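Local atomic coordinates of flagellar brake protein YcgR (Klebsiella pneumoniae, PDB entry 5KEC), a protein that binds the second messenger cyclic di-GMP and, as the regulator MrkH, probably activates transcription of the type 3 fimbriae genes involved in biofilm formation. Residues S61-R66 and S206-F211; N167-L170 and G176-T179; V189-L192 and E198-S201. All coordinates share one frame; numbering follows the deposited sequence.

Contact 1 (S61-R66 and S206-F211); sequences SGHKIR and SCQFKF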
loop_
_atom_site.group_PDB
_atom_site.type_symbol
_atom_site.label_atom_id
_atom_site.label_comp_id
_atom_site.label_asym_id
_atom_site.label_seq_id
_atom_site.Cartn_x
_atom_site.Cartn_y
_atom_site.Cartn_z
ATOM N N SER B 61 9.625 2.436 8.720
ATOM C CA SER B 61 9.405 1.719 9.969
ATOM C C SER B 61 8.126 2.191 10.655
ATOM O O SER B 61 7.445 3.094 10.167
ATOM C CB SER B 61 10.604 1.899 10.903
ATOM O OG SER B 61 10.468 1.115 12.076
ATOM N N GLY B 62 7.802 1.571 11.786
ATOM C CA GLY B 62 6.625 1.936 12.555
ATOM C C GLY B 62 5.353 1.874 11.733
ATOM O O GLY B 62 4.389 2.595 11.997
ATOM N N HIS B 63 5.354 1.003 10.730
ATOM C CA HIS B 63 4.222 0.869 9.827
ATOM C C HIS B 63 4.159 -0.557 9.292
ATOM O O HIS B 63 5.190 -1.173 9.027
ATOM C CB HIS B 63 4.356 1.871 8.676
ATOM C CG HIS B 63 3.210 1.849 7.713
ATOM N ND1 HIS B 63 1.906 2.062 8.103
ATOM C CD2 HIS B 63 3.176 1.647 6.375
ATOM C CE1 HIS B 63 1.115 1.988 7.046
ATOM N NE2 HIS B 63 1.861 1.736 5.985
ATOM N N LYS B 64 2.949 -1.088 9.154
ATOM C CA LYS B 64 2.761 -2.419 8.587
ATOM C C LYS B 64 3.156 -2.443 7.110
ATOM O O LYS B 64 2.703 -1.611 6.323
ATOM C CB LYS B 64 1.308 -2.876 8.751
ATOM C CG LYS B 64 0.955 -3.375 10.144
ATOM C CD LYS B 64 1.646 -4.692 10.455
ATOM C CE LYS B 64 1.095 -5.325 11.722
ATOM N NZ LYS B 64 -0.353 -5.666 11.604
ATOM N N ILE B 65 4.002 -3.398 6.742
ATOM C CA ILE B 65 4.463 -3.529 5.365
ATOM C C ILE B 65 3.770 -4.700 4.666
ATOM O O ILE B 65 3.568 -5.757 5.263
ATOM C CB ILE B 65 5.996 -3.720 5.311
ATOM C CG1 ILE B 65 6.700 -2.647 6.147
ATOM C CG2 ILE B 65 6.497 -3.688 3.880
ATOM C CD1 ILE B 65 6.382 -1.231 5.713
ATOM N N ARG B 66 3.404 -4.508 3.404
ATOM C CA ARG B 66 2.772 -5.567 2.620
ATOM C C ARG B 66 3.796 -6.547 2.043
ATOM O O ARG B 66 4.794 -6.141 1.441
ATOM C CB ARG B 66 1.923 -4.969 1.494
ATOM C CG ARG B 66 0.437 -4.891 1.811
ATOM C CD ARG B 66 -0.256 -6.225 1.557
ATOM N NE ARG B 66 -0.999 -6.216 0.300
ATOM C CZ ARG B 66 -2.200 -5.667 0.157
ATOM N NH1 ARG B 66 -2.785 -5.081 1.192
ATOM N NH2 ARG B 66 -2.815 -5.698 -1.019
ATOM N N SER B 206 0.637 11.649 -5.194
ATOM C CA SER B 206 0.196 10.330 -4.775
ATOM C C SER B 206 0.148 10.306 -3.269
ATOM O O SER B 206 1.107 10.696 -2.602
ATOM C CB SER B 206 1.135 9.241 -5.301
ATOM O OG SER B 206 1.050 9.159 -6.712
ATOM N N CYS B 207 -0.978 9.860 -2.731
ATOM C CA CYS B 207 -1.195 9.923 -1.294
ATOM C C CYS B 207 -1.586 8.580 -0.714
ATOM O O CYS B 207 -2.119 7.714 -1.406
ATOM C CB CYS B 207 -2.266 10.965 -0.975
ATOM S SG CYS B 207 -1.754 12.659 -1.373
ATOM N N GLN B 208 -1.303 8.414 0.568
ATOM C CA GLN B 208 -1.722 7.234 1.292
ATOM C C GLN B 208 -2.834 7.667 2.236
ATOM O O GLN B 208 -2.709 8.679 2.922
ATOM C CB GLN B 208 -0.543 6.659 2.072
ATOM C CG GLN B 208 -0.785 5.287 2.662
ATOM C CD GLN B 208 0.389 4.810 3.492
ATOM O OE1 GLN B 208 0.392 4.943 4.717
ATOM N NE2 GLN B 208 1.399 4.256 2.826
ATOM N N PHE B 209 -3.932 6.918 2.243
ATOM C CA PHE B 209 -5.041 7.188 3.153
ATOM C C PHE B 209 -4.656 6.876 4.593
ATOM O O PHE B 209 -4.108 5.811 4.877
ATOM C CB PHE B 209 -6.257 6.334 2.781
ATOM C CG PHE B 209 -6.923 6.735 1.502
ATOM C CD1 PHE B 209 -7.463 5.776 0.661
ATOM C CD2 PHE B 209 -7.031 8.069 1.147
ATOM C CE1 PHE B 209 -8.089 6.139 -0.516
ATOM C CE2 PHE B 209 -7.654 8.439 -0.029
ATOM C CZ PHE B 209 -8.184 7.475 -0.860
ATOM N N LYS B 210 -4.940 7.807 5.501
ATOM C CA LYS B 210 -4.934 7.501 6.929
ATOM C C LYS B 210 -6.373 7.573 7.432
ATOM O O LYS B 210 -6.827 8.626 7.885
ATOM C CB LYS B 210 -4.049 8.475 7.716
ATOM C CG LYS B 210 -2.555 8.304 7.499
ATOM C CD LYS B 210 -2.072 6.918 7.916
ATOM C CE LYS B 210 -0.601 6.711 7.555
ATOM N NZ LYS B 210 -0.092 5.366 7.951
ATOM N N PHE B 211 -7.091 6.457 7.339
ATOM C CA PHE B 211 -8.510 6.436 7.684
ATOM C C PHE B 211 -8.775 6.716 9.162
ATOM O O PHE B 211 -7.973 6.367 10.029
ATOM C CB PHE B 211 -9.146 5.104 7.293
ATOM C CG PHE B 211 -9.273 4.904 5.811
ATOM C CD1 PHE B 211 -10.312 5.492 5.108
ATOM C CD2 PHE B 211 -8.356 4.123 5.122
ATOM C CE1 PHE B 211 -10.436 5.307 3.742
ATOM C CE2 PHE B 211 -8.469 3.933 3.758
ATOM C CZ PHE B 211 -9.511 4.527 3.064
#

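Contact 2 (N167-L170 and G176-T179); sequences NAVL and GEIT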
loop_
_atom_site.group_PDB
_atom_site.type_symbol
_atom_site.label_atom_id
_atom_site.label_comp_id
_atom_site.label_asym_id
_atom_site.label_seq_id
_atom_site.Cartn_x
_atom_site.Cartn_y
_atom_site.Cartn_z
ATOM N N ASN B 167 -7.321 16.526 7.849
ATOM C CA ASN B 167 -8.679 17.017 7.682
ATOM C C ASN B 167 -8.985 17.303 6.222
ATOM O O ASN B 167 -9.728 18.232 5.915
ATOM C CB ASN B 167 -8.903 18.301 8.494
ATOM C CG ASN B 167 -8.511 18.154 9.954
ATOM O OD1 ASN B 167 -8.929 17.217 10.630
ATOM N ND2 ASN B 167 -7.699 19.084 10.445
ATOM N N ALA B 168 -8.400 16.523 5.322
ATOM C CA ALA B 168 -8.717 16.633 3.902
ATOM C C ALA B 168 -10.065 15.971 3.673
ATOM O O ALA B 168 -10.391 14.988 4.332
ATOM C CB ALA B 168 -7.653 15.950 3.066
ATOM N N VAL B 169 -10.849 16.499 2.743
ATOM C CA VAL B 169 -12.178 15.949 2.507
ATOM C C VAL B 169 -12.314 15.387 1.099
ATOM O O VAL B 169 -12.125 16.104 0.112
ATOM C CB VAL B 169 -13.293 16.982 2.762
ATOM C CG1 VAL B 169 -14.665 16.336 2.580
ATOM C CG2 VAL B 169 -13.156 17.578 4.165
ATOM N N LEU B 170 -12.647 14.103 1.012
ATOM C CA LEU B 170 -12.917 13.473 -0.274
ATOM C C LEU B 170 -14.351 13.753 -0.702
ATOM O O LEU B 170 -15.295 13.263 -0.091
ATOM C CB LEU B 170 -12.680 11.966 -0.176
ATOM C CG LEU B 170 -11.353 11.575 0.472
ATOM C CD1 LEU B 170 -11.234 10.068 0.559
ATOM C CD2 LEU B 170 -10.170 12.185 -0.289
ATOM N N GLY B 176 -21.169 10.699 -1.289
ATOM C CA GLY B 176 -21.075 11.609 -0.162
ATOM C C GLY B 176 -19.669 12.143 0.048
ATOM O O GLY B 176 -18.878 12.263 -0.892
ATOM N N GLU B 177 -19.357 12.466 1.295
ATOM C CA GLU B 177 -18.061 13.028 1.629
ATOM C C GLU B 177 -17.386 12.212 2.710
ATOM O O GLU B 177 -18.044 11.586 3.544
ATOM C CB GLU B 177 -18.199 14.497 2.045
ATOM C CG GLU B 177 -18.714 15.375 0.924
ATOM C CD GLU B 177 -18.645 16.851 1.236
ATOM O OE1 GLU B 177 -18.841 17.228 2.410
ATOM O OE2 GLU B 177 -18.397 17.638 0.299
ATOM N N ILE B 178 -16.061 12.213 2.681
ATOM C CA ILE B 178 -15.274 11.504 3.671
ATOM C C ILE B 178 -14.094 12.364 4.094
ATOM O O ILE B 178 -13.222 12.678 3.282
ATOM C CB ILE B 178 -14.737 10.172 3.121
ATOM C CG1 ILE B 178 -15.883 9.285 2.637
ATOM C CG2 ILE B 178 -13.910 9.447 4.191
ATOM C CD1 ILE B 178 -15.430 7.950 2.088
ATOM N N THR B 179 -14.068 12.741 5.364
ATOM C CA THR B 179 -12.957 13.507 5.909
ATOM C C THR B 179 -11.861 12.547 6.335
ATOM O O THR B 179 -12.115 11.580 7.048
ATOM C CB THR B 179 -13.402 14.375 7.109
ATOM O OG1 THR B 179 -14.382 15.318 6.666
ATOM C CG2 THR B 179 -12.221 15.139 7.697
#

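Contact 3 (V189-L192 and E198-S201); sequences VITL and ESES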
loop_
_atom_site.group_PDB
_atom_site.type_symbol
_atom_site.label_atom_id
_atom_site.label_comp_id
_atom_site.label_asym_id
_atom_site.label_seq_id
_atom_site.Cartn_x
_atom_site.Cartn_y
_atom_site.Cartn_z
ATOM N N VAL B 189 5.344 15.792 -12.192
ATOM C CA VAL B 189 4.758 16.757 -13.109
ATOM C C VAL B 189 4.589 16.104 -14.466
ATOM O O VAL B 189 5.573 15.720 -15.104
ATOM C CB VAL B 189 5.662 17.987 -13.306
ATOM C CG1 VAL B 189 4.859 19.142 -13.904
ATOM C CG2 VAL B 189 6.304 18.391 -11.992
ATOM N N ILE B 190 3.343 15.988 -14.908
ATOM C CA ILE B 190 3.035 15.402 -16.201
ATOM C C ILE B 190 2.746 16.509 -17.203
ATOM O O ILE B 190 1.875 17.345 -16.981
ATOM C CB ILE B 190 1.823 14.465 -16.098
ATOM C CG1 ILE B 190 2.148 13.292 -15.170
ATOM C CG2 ILE B 190 1.410 13.971 -17.471
ATOM C CD1 ILE B 190 0.968 12.384 -14.880
ATOM N N THR B 191 3.485 16.521 -18.306
ATOM C CA THR B 191 3.296 17.549 -19.319
ATOM C C THR B 191 2.760 16.946 -20.614
ATOM O O THR B 191 3.317 15.979 -21.137
ATOM C CB THR B 191 4.607 18.322 -19.590
ATOM O OG1 THR B 191 5.046 18.959 -18.384
ATOM C CG2 THR B 191 4.397 19.380 -20.659
ATOM N N LEU B 192 1.664 17.509 -21.114
ATOM C CA LEU B 192 1.079 17.056 -22.365
ATOM C C LEU B 192 1.514 17.975 -23.499
ATOM O O LEU B 192 1.351 19.191 -23.420
ATOM C CB LEU B 192 -0.450 17.018 -22.273
ATOM C CG LEU B 192 -1.061 16.042 -21.265
ATOM C CD1 LEU B 192 -2.580 16.028 -21.381
ATOM C CD2 LEU B 192 -0.503 14.642 -21.458
ATOM N N GLU B 198 1.603 24.351 -27.997
ATOM C CA GLU B 198 1.003 24.540 -26.680
ATOM C C GLU B 198 1.316 23.371 -25.741
ATOM O O GLU B 198 1.395 22.219 -26.171
ATOM C CB GLU B 198 -0.511 24.745 -26.807
ATOM C CG GLU B 198 -0.902 26.027 -27.533
ATOM C CD GLU B 198 -2.405 26.203 -27.647
ATOM O OE1 GLU B 198 -3.158 25.230 -27.608
ATOM O OE2 GLU B 198 -2.850 27.448 -27.784
ATOM N N SER B 199 1.493 23.678 -24.459
ATOM C CA SER B 199 1.877 22.674 -23.471
ATOM C C SER B 199 1.204 22.876 -22.108
ATOM O O SER B 199 1.181 23.982 -21.574
ATOM C CB SER B 199 3.396 22.659 -23.307
ATOM O OG SER B 199 3.776 22.025 -22.097
ATOM N N GLU B 200 0.668 21.793 -21.552
ATOM C CA GLU B 200 0.009 21.830 -20.247
ATOM C C GLU B 200 0.710 20.917 -19.251
ATOM O O GLU B 200 0.965 19.749 -19.542
ATOM C CB GLU B 200 -1.457 21.404 -20.372
ATOM C CG GLU B 200 -2.366 22.431 -21.025
ATOM C CD GLU B 200 -2.760 23.548 -20.078
ATOM O OE1 GLU B 200 -3.831 23.439 -19.446
ATOM O OE2 GLU B 200 -1.999 24.534 -19.965
ATOM N N SER B 201 1.017 21.448 -18.074
ATOM C CA SER B 201 1.623 20.644 -17.021
ATOM C C SER B 201 0.661 20.419 -15.852
ATOM O O SER B 201 0.045 21.356 -15.343
ATOM C CB SER B 201 2.925 21.278 -16.525
ATOM O OG SER B 201 3.875 21.365 -17.571
#

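Contact 1 (S61-R66 and S206-F211)
The imidazole of His63 meets the polar ends of Gln208 and Lys210, three side chains bridging two backbones that never come close: the nearest CA atoms, those of His63 and Lys210, are 11.7 Å apart. The ring is poorly ordered, so its exact pose is approximate. His63 holds CG anti to its backbone N, and this chi1 of -178° carries the ring across to the ends of Gln208 and Lys210. Gln208 reaches back from the opposite direction on an extended chain. Its amide plane lies about 19° from that of the ring, yet the two do not stack, since Gln208 OE1 comes at the ring obliquely. His63 NE2 and Gln208 OE1 stand 3.7 Å apart, too far for a hydrogen bond. Lys210 arrives differently: its chain bends at chi2 and then runs straight, bringing NZ obliquely to within 3.7 Å of His63 CE1. The same ammonium gives a weak hydrogen bond, Lys210 NZ to Gln208 OE1 at 3.3 Å, which links the two partners of the histidine. With just 88 Å² buried, this is a light, polar surface contact between two sheets. Strand 64-71 pairs with strands 29-34 and 74-87 in the N-terminal sheet, in the MrkH/YcgR-like part of the chain. Strand 199-210 lies between strands 146-151 and 177-193 in the second; its Ser206 and Cys207 bind cyclic di-GMP in a ligand-bound structure of this protein, but here carry none.

Contact 2 (N167-L170 and G176-T179)
Leu170 and Ile178 form an antiparallel hydrogen-bonded pair, with Val169 and Thr179 the adjoining non-hydrogen-bonded pair, and the short strands run at 156° to each other. Leu170 N donates to Ile178 O at 2.7 Å; the return bond, Ile178 N to Leu170 O, is longer at 3.1 Å. CA-H...O contacts add to the ladder, the shortest being Glu177 CA to Leu170 O at 3.3 Å. On one face, Val169 spreads its two methyls over different neighbours. Its CG1, anti to the backbone N (chi1 -177°), lies 4.0 Å from Glu177 CB, while CG2 meets Thr179 OG1 at 3.6 Å. The other branch of the threonine, CG2, lies over the Asn167-Ala168 backbone, 4.0 Å from Asn167 CA. Leu170 and Ile178 share the other face, where Leu170 CB and Ile178 CB are 4.3 Å apart. Leu170 CG also lies 3.6 Å from Ile178 O. This face is the buried one. At the corner of the chain, Asn167 OD1 accepts a hydrogen bond from Arg212 NH2, while its backbone N is hydrogen-bonded to Asp181 OD1. The contact belongs to the beta hairpin of strands 164-171 and 177-193; helix 214-234 covers the apolar face through Ile220, which both Leu170 and Ile178 touch, and Leu170 also packs on Ile139 of strand 134-142.

Contact 3 (V189-L192 and E198-S201)
Thr191 reaches two serines of the facing strand, Ser201 with its hydroxyl and Ser199 with its methyl. Its CB sits 3.7 Å from Ser201 OG, above the non-hydrogen-bonded pair that Thr191 and Ser201 form. From there the hydroxyl branch, placed beside the backbone N by a chi1 of -60°, carries OG1 to Ser201 OG at 2.8 Å. This is a hydrogen bond between two hydroxyls, either of which could be the donor. The methyl branch points the other way along the partner strand: CG2 closes to 3.1 Å on Ser199 OG, a tight approach for a carbon and an oxygen, and also passes near Glu200 O. Ser199 brings its hydroxyl there by setting OG anti to the backbone N, unlike Ser201, whose OG lies beside it. Beyond Ser201 the same face is extended by Val189, with CG1 3.9 Å from Ser201 CB. Beneath these side chains the backbones run antiparallel, at 162°. Leu192 N donates to Glu200 O at 2.8 Å and Glu200 N to Leu192 O at 3.3 Å. Glu200, on the face of Leu192, directs its carboxylate away from the facing strand to a salt bridge with Lys152. At the turn end of the hairpin of strands 177-193 and 199-210, the contact consists of hydroxyls, a few methyl contacts and paired backbone amides. Its cohesion rests on the backbone ladder and the Thr191-Ser201 bond rather than on an apolar core, consistent with the exposure of most of its residues.

Overall arrangement
From the N terminus, the chain is still building its first sheet when it reaches 61-66, a loop leading into strand 64-71. Contact 1 pairs this segment with 206-211, with 139 residues between them; it closes a long loop, and both others nest inside it. Contact 2 closes first, across the short turn between strands 164-171 and 177-193; contact 3 follows in series, where strand 177-193 turns into strand 199-210 through residues that are partly unmodelled. Strand 177-193 thus serves both hairpins, with the two contacts about 28 Å apart between centres. Strand 199-210 then runs back to contact 1, where Phe209 packs against Leu170 of contact 2. The hairpins shape the second sheet; contact 1 bridges the first sheet and the second.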